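Local structure of kojibiose phosphorylase (Gut metagenome, 6W0P) at residues Ile4-Leu9 / Pro23-Val28; Phe46-Ser51 / Ile139-Leu144. The protein is a carbohydrate-active enzyme of glycoside hydrolase family 65, named a kojibiose phosphorylase, with an N-terminal beta-sandwich domain and a helical central catalytic domain. All coordinates share one frame; numbering follows the deposited sequence.

Contact 1: residues Ile4-Leu9 / Pro23-Val28; sequences IPKRYL and PDKSMV
Tyr8 lays its ring flat against the side chain of Lys25, and this CH-pi stack is the heart of the contact between 4-9 and 23-28. Lys25 CG lies 3.6 Å from the centroid of the Tyr8 ring and only 3° off the ring normal, so its hydrogens address the middle of the pi cloud. Lys25 CB sits over the phenol end, 3.6 Å from Tyr8 CZ. The bend of the lysine chain at chi2 (-55°) lets successive methylenes run across the ring instead of rising from it. A long aliphatic chain with a charged end suits this partly exposed place, since it offers carbon to the ring and carries its ammonium group past it. On the opposite face Leu9 CG, from the tyrosine's own segment, is centred 3.7 Å above the plane, so the ring is clasped between two aliphatic groups.

Apolar packing continues at Val28, whose CG1 reaches Tyr8 CE1 at 3.8 Å and approaches Tyr8 OH at 3.4 Å. CG1 stands anti to the backbone N (chi1 167°), and the compact branched side chain fits beside the phenol.

Polar links run to neighbours of the pair. Tyr8 OH hydrogen-bonds Ser29 OG, in the first turn of the helix that begins just after Lys25, at its N-cap position. Lys6 NZ turns back to Ile4 O at 2.8 Å and also bonds Asn658 OD1 and Asp655 O. Its own CB lies 3.7 Å from Lys25 NZ, while the two ammonium nitrogens remain 6.9 Å apart.

The chemistry implies an interface cemented by dispersion and CH-pi attraction, with the tyrosine hydroxyl tied to the helix and the like charges of the lysines directed to separate places.

Contact 2: residues Phe46-Ser51 / Ile139-Leu144; sequences FDETYS and IIISRL
Asp47 and Arg143 form a salt bridge through one oxygen and one nitrogen: Arg143 NH1 donates to Asp47 OD1 at 2.6 Å, with an N-H...O angle of 143°. The acceptor lies at the guanidinium edge, close to its plane, yet the nitrogen stands well above the carboxylate plane. The two flat groups are nearly perpendicular, 82° apart, consistent with a bridge through one N-H and one oxygen instead of a two-pronged one. Arg143 leaves its strand with CG between the backbone N and the carbonyl carbon (chi1 51°) and bends at chi3 to bring NH1 to the acid.

Ile141, two residues earlier on the same strand, packs against the acidic pair. A beta-branched residue suits a strand, and its two branches let CG2 press closely on Asp47 OD2, at 3.1 Å, while CD1 reaches toward Glu48 OE1 at 3.8 Å.

Farther out, Arg126 on the adjacent strand 123-132 makes salt bridges with both Asp47 OD2 and Glu48 OE1. Asp47 is thus held between two arginines, an arrangement that would probably favour its ionised form in this buried setting. Phe45 adds a cation-pi contact to Arg143.

Strand 135-145 lies between 123-132 and 152-161 in a large antiparallel sheet. A loop fastened onto one face of such a sheet by buried ion pairs belongs here to the family 65 N-terminal beta-sandwich.

How the contacts relate
Contacts 1 and 2 follow one another along the chain, and their centres are about 19 Å apart. They meet directly where Ser26 OG, at the start of helix 26-32, packs 3.8 Å from Tyr50 CE2 in the loop of contact 2. The large antiparallel sheet relates them as well: strands 10-11 and 15-19 fall between the segments of contact 1, whereas strand 135-145 supplies one side of contact 2. Segment 4-9 also reaches the central catalytic domain, through Arg7 with Asp654 and through Lys6 with Asp655 and Asn658, while contact 2 is buried within the N-terminal domain. Both lie on the same side of the chain's centre.

Contact 1: residues Ile4-Leu9 / Pro23-Val28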
ATOM      1  N   ILE A   4      10.136 -11.007  28.638  1.00 41.07           N
ATOM      2  CA  ILE A   4      10.161 -11.842  29.872  1.00 40.46           C
ATOM      3  C   ILE A   4       9.669 -13.254  29.569  1.00 38.78           C
ATOM      4  O   ILE A   4       8.893 -13.489  28.639  1.00 36.96           O
ATOM      5  CB  ILE A   4       9.368 -11.170  31.013  1.00 41.33           C
ATOM      6  CG1 ILE A   4       7.892 -10.949  30.667  1.00 41.64           C
ATOM      7  CG2 ILE A   4      10.052  -9.873  31.433  1.00 41.50           C
ATOM      8  CD1 ILE A   4       6.962 -11.011  31.871  1.00 42.17           C
ATOM      9  N   PRO A   5      10.155 -14.238  30.356  1.00 37.91           N
ATOM     10  CA  PRO A   5       9.655 -15.609  30.286  1.00 38.14           C
ATOM     11  C   PRO A   5       8.266 -15.788  30.926  1.00 37.21           C
ATOM     12  O   PRO A   5       8.014 -15.213  31.937  1.00 37.03           O
ATOM     13  CB  PRO A   5      10.703 -16.406  31.083  1.00 38.40           C
ATOM     14  CG  PRO A   5      11.254 -15.401  32.097  1.00 38.39           C
ATOM     15  CD  PRO A   5      11.211 -14.070  31.370  1.00 38.23           C
ATOM     16  N   LYS A   6       7.395 -16.553  30.272  1.00 37.57           N
ATOM     17  CA  LYS A   6       6.172 -17.153  30.859  1.00 38.27           C
ATOM     18  C   LYS A   6       6.442 -18.650  31.001  1.00 37.31           C
ATOM     19  O   LYS A   6       6.036 -19.444  30.119  1.00 37.55           O
ATOM     20  CB  LYS A   6       4.938 -16.846  30.002  1.00 39.62           C
ATOM     21  CG  LYS A   6       4.347 -15.444  30.180  1.00 40.30           C
ATOM     22  CD  LYS A   6       5.205 -14.324  29.622  1.00 40.07           C
ATOM     23  CE  LYS A   6       5.413 -14.437  28.126  1.00 40.68           C
ATOM     24  NZ  LYS A   6       6.255 -13.341  27.591  1.00 41.12           N
ATOM     25  N   ARG A   7       7.143 -18.998  32.068  1.00 37.42           N
ATOM     26  CA  ARG A   7       7.626 -20.364  32.370  1.00 37.20           C
ATOM     27  C   ARG A   7       6.463 -21.158  32.981  1.00 36.83           C
ATOM     28  O   ARG A   7       6.181 -20.944  34.163  1.00 37.34           O
ATOM     29  CB  ARG A   7       8.798 -20.258  33.349  1.00 38.05           C
ATOM     30  CG  ARG A   7       9.260 -21.591  33.917  1.00 39.60           C
ATOM     31  CD  ARG A   7       9.793 -22.493  32.824  1.00 40.01           C
ATOM     32  NE  ARG A   7      10.882 -21.829  32.120  1.00 41.33           N
ATOM     33  CZ  ARG A   7      12.179 -21.888  32.454  1.00 42.09           C
ATOM     34  NH1 ARG A   7      12.591 -22.614  33.482  1.00 41.19           N
ATOM     35  NH2 ARG A   7      13.064 -21.222  31.728  1.00 41.46           N
ATOM     36  N   TYR A   8       5.805 -22.029  32.214  1.00 34.64           N
ATOM     37  CA  TYR A   8       4.719 -22.900  32.727  1.00 33.64           C
ATOM     38  C   TYR A   8       5.043 -24.377  32.483  1.00 33.89           C
ATOM     39  O   TYR A   8       4.266 -25.212  33.032  1.00 34.01           O
ATOM     40  CB  TYR A   8       3.371 -22.548  32.103  1.00 33.05           C
ATOM     41  CG  TYR A   8       3.143 -23.011  30.679  1.00 32.39           C
ATOM     42  CD1 TYR A   8       3.711 -22.346  29.606  1.00 32.09           C
ATOM     43  CD2 TYR A   8       2.317 -24.084  30.397  1.00 32.01           C
ATOM     44  CE1 TYR A   8       3.471 -22.736  28.296  1.00 31.79           C
ATOM     45  CE2 TYR A   8       2.070 -24.493  29.094  1.00 31.75           C
ATOM     46  CZ  TYR A   8       2.654 -23.819  28.037  1.00 31.50           C
ATOM     47  OH  TYR A   8       2.419 -24.209  26.742  1.00 32.59           O
ATOM     48  N   LEU A   9       6.126 -24.696  31.759  1.00 31.58           N
ATOM     49  CA  LEU A   9       6.481 -26.103  31.413  1.00 31.72           C
ATOM     50  C   LEU A   9       7.601 -26.602  32.324  1.00 32.09           C
ATOM     51  O   LEU A   9       8.484 -25.820  32.679  1.00 32.79           O
ATOM     52  CB  LEU A   9       6.842 -26.194  29.925  1.00 30.17           C
ATOM     53  CG  LEU A   9       5.662 -25.913  28.994  1.00 29.49           C
ATOM     54  CD1 LEU A   9       6.099 -25.859  27.543  1.00 29.23           C
ATOM     55  CD2 LEU A   9       4.577 -26.963  29.155  1.00 29.32           C
ATOM     56  N   PRO A  23      -5.367 -23.546  30.760  1.00 39.16           N
ATOM     57  CA  PRO A  23      -6.288 -23.146  29.699  1.00 39.19           C
ATOM     58  C   PRO A  23      -5.774 -21.959  28.881  1.00 38.80           C
ATOM     59  O   PRO A  23      -5.954 -21.984  27.689  1.00 37.66           O
ATOM     60  CB  PRO A  23      -7.577 -22.786  30.458  1.00 39.68           C
ATOM     61  CG  PRO A  23      -7.510 -23.630  31.713  1.00 39.94           C
ATOM     62  CD  PRO A  23      -6.040 -23.657  32.068  1.00 39.92           C
ATOM     63  N   ASP A  24      -5.135 -20.991  29.546  1.00 39.72           N
ATOM     64  CA  ASP A  24      -4.657 -19.709  28.964  1.00 40.79           C
ATOM     65  C   ASP A  24      -3.457 -19.958  28.028  1.00 39.44           C
ATOM     66  O   ASP A  24      -3.137 -19.032  27.253  1.00 39.28           O
ATOM     67  CB  ASP A  24      -4.319 -18.700  30.072  1.00 43.81           C
ATOM     68  CG  ASP A  24      -3.440 -19.262  31.175  1.00 47.47           C
ATOM     69  OD1 ASP A  24      -3.698 -20.414  31.584  1.00 51.87           O
ATOM     70  OD2 ASP A  24      -2.506 -18.552  31.626  1.00 53.03           O
ATOM     71  N   LYS A  25      -2.797 -21.121  28.131  1.00 37.22           N
ATOM     72  CA  LYS A  25      -1.660 -21.537  27.265  1.00 36.81           C
ATOM     73  C   LYS A  25      -2.127 -22.544  26.217  1.00 35.90           C
ATOM     74  O   LYS A  25      -1.273 -23.125  25.597  1.00 35.86           O
ATOM     75  CB  LYS A  25      -0.551 -22.178  28.095  1.00 36.64           C
ATOM     76  CG  LYS A  25      -0.047 -21.323  29.247  1.00 37.13           C
ATOM     77  CD  LYS A  25       0.399 -19.965  28.809  1.00 37.37           C
ATOM     78  CE  LYS A  25       0.983 -19.172  29.957  1.00 37.86           C
ATOM     79  NZ  LYS A  25       1.373 -17.802  29.538  1.00 37.74           N
ATOM     80  N   SER A  26      -3.436 -22.751  26.064  1.00 35.86           N
ATOM     81  CA  SER A  26      -4.027 -23.804  25.199  1.00 35.92           C
ATOM     82  C   SER A  26      -3.341 -23.766  23.820  1.00 34.49           C
ATOM     83  O   SER A  26      -2.814 -24.786  23.398  1.00 33.53           O
ATOM     84  CB  SER A  26      -5.535 -23.647  25.100  1.00 36.14           C
ATOM     85  OG  SER A  26      -6.049 -24.281  23.934  1.00 37.55           O
ATOM     86  N   MET A  27      -3.330 -22.619  23.155  1.00 33.93           N
ATOM     87  CA  MET A  27      -2.749 -22.517  21.794  1.00 34.71           C
ATOM     88  C   MET A  27      -1.211 -22.494  21.844  1.00 33.32           C
ATOM     89  O   MET A  27      -0.596 -22.940  20.868  1.00 32.08           O
ATOM     90  CB  MET A  27      -3.300 -21.289  21.062  1.00 36.40           C
ATOM     91  CG  MET A  27      -4.737 -21.527  20.511  1.00 38.00           C
ATOM     92  SD  MET A  27      -5.422 -20.068  19.653  1.00 39.75           S
ATOM     93  CE  MET A  27      -4.197 -19.860  18.354  1.00 39.62           C
ATOM     94  N   VAL A  28      -0.609 -22.038  22.947  1.00 32.92           N
ATOM     95  CA  VAL A  28       0.874 -22.024  23.131  1.00 32.92           C
ATOM     96  C   VAL A  28       1.363 -23.473  23.128  1.00 33.08           C
ATOM     97  O   VAL A  28       2.301 -23.759  22.395  1.00 32.97           O
ATOM     98  CB  VAL A  28       1.310 -21.278  24.412  1.00 32.56           C
ATOM     99  CG1 VAL A  28       2.770 -21.532  24.746  1.00 32.40           C
ATOM    100  CG2 VAL A  28       1.053 -19.786  24.297  1.00 32.32           C
TER

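Contact 2: residues Phe46-Ser51 / Ile139-Leu144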
ATOM      1  N   PHE A  46      -5.963 -31.027  20.976  1.00 34.36           N
ATOM      2  CA  PHE A  46      -6.712 -32.131  21.618  1.00 35.00           C
ATOM      3  C   PHE A  46      -7.409 -32.970  20.551  1.00 35.38           C
ATOM      4  O   PHE A  46      -8.004 -32.413  19.618  1.00 36.02           O
ATOM      5  CB  PHE A  46      -7.720 -31.576  22.631  1.00 34.88           C
ATOM      6  CG  PHE A  46      -7.094 -30.997  23.875  1.00 33.80           C
ATOM      7  CD1 PHE A  46      -5.717 -31.014  24.066  1.00 33.80           C
ATOM      8  CD2 PHE A  46      -7.887 -30.475  24.880  1.00 33.38           C
ATOM      9  CE1 PHE A  46      -5.147 -30.512  25.230  1.00 33.28           C
ATOM     10  CE2 PHE A  46      -7.316 -29.963  26.035  1.00 33.84           C
ATOM     11  CZ  PHE A  46      -5.950 -29.992  26.214  1.00 33.44           C
ATOM     12  N   ASP A  47      -7.340 -34.287  20.720  1.00 36.09           N
ATOM     13  CA  ASP A  47      -7.966 -35.280  19.810  1.00 36.50           C
ATOM     14  C   ASP A  47      -9.482 -35.146  19.952  1.00 36.07           C
ATOM     15  O   ASP A  47     -10.134 -34.903  18.944  1.00 36.95           O
ATOM     16  CB  ASP A  47      -7.476 -36.682  20.150  1.00 36.70           C
ATOM     17  CG  ASP A  47      -5.978 -36.695  20.376  1.00 37.42           C
ATOM     18  OD1 ASP A  47      -5.262 -37.011  19.416  1.00 37.87           O
ATOM     19  OD2 ASP A  47      -5.542 -36.355  21.508  1.00 37.91           O
ATOM     20  N   GLU A  48      -9.984 -35.252  21.176  1.00 35.57           N
ATOM     21  CA  GLU A  48     -11.433 -35.192  21.501  1.00 37.16           C
ATOM     22  C   GLU A  48     -11.943 -33.782  21.218  1.00 36.89           C
ATOM     23  O   GLU A  48     -11.107 -32.889  21.046  1.00 36.19           O
ATOM     24  CB  GLU A  48     -11.693 -35.582  22.961  1.00 37.02           C
ATOM     25  CG  GLU A  48     -11.221 -34.556  23.991  1.00 36.42           C
ATOM     26  CD  GLU A  48      -9.734 -34.553  24.326  1.00 35.39           C
ATOM     27  OE1 GLU A  48      -8.995 -35.328  23.707  1.00 35.77           O
ATOM     28  OE2 GLU A  48      -9.317 -33.767  25.196  1.00 34.36           O
ATOM     29  N   THR A  49     -13.263 -33.599  21.199  1.00 38.10           N
ATOM     30  CA  THR A  49     -13.921 -32.260  21.150  1.00 38.75           C
ATOM     31  C   THR A  49     -13.303 -31.330  22.211  1.00 38.43           C
ATOM     32  O   THR A  49     -13.166 -31.732  23.370  1.00 37.91           O
ATOM     33  CB  THR A  49     -15.438 -32.410  21.320  1.00 39.71           C
ATOM     34  OG1 THR A  49     -15.908 -33.125  20.177  1.00 40.25           O
ATOM     35  CG2 THR A  49     -16.167 -31.091  21.453  1.00 39.46           C
ATOM     36  N   TYR A  50     -12.911 -30.121  21.821  1.00 38.83           N
ATOM     37  CA  TYR A  50     -12.502 -29.056  22.773  1.00 39.21           C
ATOM     38  C   TYR A  50     -13.158 -27.754  22.331  1.00 39.76           C
ATOM     39  O   TYR A  50     -12.977 -27.345  21.164  1.00 39.85           O
ATOM     40  CB  TYR A  50     -10.981 -28.918  22.887  1.00 38.11           C
ATOM     41  CG  TYR A  50     -10.505 -27.872  23.875  1.00 37.87           C
ATOM     42  CD1 TYR A  50     -10.524 -28.098  25.242  1.00 37.85           C
ATOM     43  CD2 TYR A  50     -10.009 -26.654  23.443  1.00 37.43           C
ATOM     44  CE1 TYR A  50     -10.059 -27.155  26.146  1.00 37.06           C
ATOM     45  CE2 TYR A  50      -9.548 -25.697  24.332  1.00 36.64           C
ATOM     46  CZ  TYR A  50      -9.570 -25.944  25.688  1.00 36.94           C
ATOM     47  OH  TYR A  50      -9.104 -24.989  26.557  1.00 36.97           O
ATOM     48  N   SER A  51     -13.931 -27.163  23.238  1.00 41.20           N
ATOM     49  CA  SER A  51     -14.820 -26.006  22.960  1.00 43.44           C
ATOM     50  C   SER A  51     -14.177 -24.732  23.534  1.00 44.08           C
ATOM     51  O   SER A  51     -14.841 -23.693  23.542  1.00 43.78           O
ATOM     52  CB  SER A  51     -16.203 -26.259  23.506  1.00 42.54           C
ATOM     53  OG  SER A  51     -16.177 -26.284  24.925  1.00 43.29           O
ATOM     54  N   ILE A 139      -7.703 -41.683  30.916  1.00 39.66           N
ATOM     55  CA  ILE A 139      -7.533 -41.661  29.434  1.00 39.39           C
ATOM     56  C   ILE A 139      -6.056 -41.412  29.158  1.00 38.09           C
ATOM     57  O   ILE A 139      -5.544 -40.394  29.661  1.00 37.34           O
ATOM     58  CB  ILE A 139      -8.346 -40.529  28.769  1.00 40.00           C
ATOM     59  CG1 ILE A 139      -9.808 -40.486  29.220  1.00 41.01           C
ATOM     60  CG2 ILE A 139      -8.204 -40.597  27.250  1.00 39.58           C
ATOM     61  CD1 ILE A 139     -10.539 -41.750  28.996  1.00 41.28           C
ATOM     62  N   ILE A 140      -5.420 -42.247  28.340  1.00 38.01           N
ATOM     63  CA  ILE A 140      -4.069 -41.943  27.791  1.00 37.09           C
ATOM     64  C   ILE A 140      -4.203 -41.894  26.274  1.00 36.59           C
ATOM     65  O   ILE A 140      -4.624 -42.900  25.709  1.00 36.89           O
ATOM     66  CB  ILE A 140      -3.020 -42.975  28.233  1.00 37.38           C
ATOM     67  CG1 ILE A 140      -3.078 -43.289  29.731  1.00 37.96           C
ATOM     68  CG2 ILE A 140      -1.635 -42.521  27.808  1.00 37.13           C
ATOM     69  CD1 ILE A 140      -2.275 -44.537  30.128  1.00 37.59           C
ATOM     70  N   ILE A 141      -3.865 -40.756  25.657  1.00 36.31           N
ATOM     71  CA  ILE A 141      -3.873 -40.578  24.177  1.00 35.60           C
ATOM     72  C   ILE A 141      -2.438 -40.328  23.724  1.00 35.24           C
ATOM     73  O   ILE A 141      -1.839 -39.320  24.125  1.00 34.65           O
ATOM     74  CB  ILE A 141      -4.846 -39.471  23.749  1.00 35.28           C
ATOM     75  CG1 ILE A 141      -6.251 -39.779  24.259  1.00 35.53           C
ATOM     76  CG2 ILE A 141      -4.812 -39.263  22.247  1.00 35.42           C
ATOM     77  CD1 ILE A 141      -7.252 -38.699  23.992  1.00 36.01           C
ATOM     78  N   SER A 142      -1.919 -41.255  22.925  1.00 34.78           N
ATOM     79  CA  SER A 142      -0.513 -41.281  22.467  1.00 34.61           C
ATOM     80  C   SER A 142      -0.506 -41.086  20.950  1.00 34.62           C
ATOM     81  O   SER A 142      -1.412 -41.633  20.293  1.00 34.50           O
ATOM     82  CB  SER A 142       0.147 -42.562  22.915  1.00 34.11           C
ATOM     83  OG  SER A 142       0.017 -42.715  24.326  1.00 33.93           O
ATOM     84  N   ARG A 143       0.424 -40.286  20.419  1.00 34.44           N
ATOM     85  CA  ARG A 143       0.594 -40.198  18.950  1.00 35.17           C
ATOM     86  C   ARG A 143       2.046 -39.956  18.513  1.00 33.35           C
ATOM     87  O   ARG A 143       2.900 -39.441  19.290  1.00 32.25           O
ATOM     88  CB  ARG A 143      -0.397 -39.206  18.335  1.00 37.48           C
ATOM     89  CG  ARG A 143      -0.464 -37.825  18.961  1.00 38.18           C
ATOM     90  CD  ARG A 143      -1.760 -37.139  18.567  1.00 39.48           C
ATOM     91  NE  ARG A 143      -1.545 -35.721  18.306  1.00 41.77           N
ATOM     92  CZ  ARG A 143      -2.486 -34.774  18.289  1.00 41.52           C
ATOM     93  NH1 ARG A 143      -3.744 -35.075  18.537  1.00 41.71           N
ATOM     94  NH2 ARG A 143      -2.147 -33.515  18.047  1.00 40.81           N
ATOM     95  N   LEU A 144       2.264 -40.354  17.265  1.00 32.50           N
ATOM     96  CA  LEU A 144       3.538 -40.394  16.517  1.00 32.44           C
ATOM     97  C   LEU A 144       3.259 -39.967  15.074  1.00 32.44           C
ATOM     98  O   LEU A 144       2.234 -40.384  14.512  1.00 32.95           O
ATOM     99  CB  LEU A 144       4.064 -41.831  16.480  1.00 32.40           C
ATOM    100  CG  LEU A 144       4.548 -42.473  17.770  1.00 32.56           C
ATOM    101  CD1 LEU A 144       4.764 -43.962  17.533  1.00 33.28           C
ATOM    102  CD2 LEU A 144       5.843 -41.855  18.267  1.00 32.56           C
TER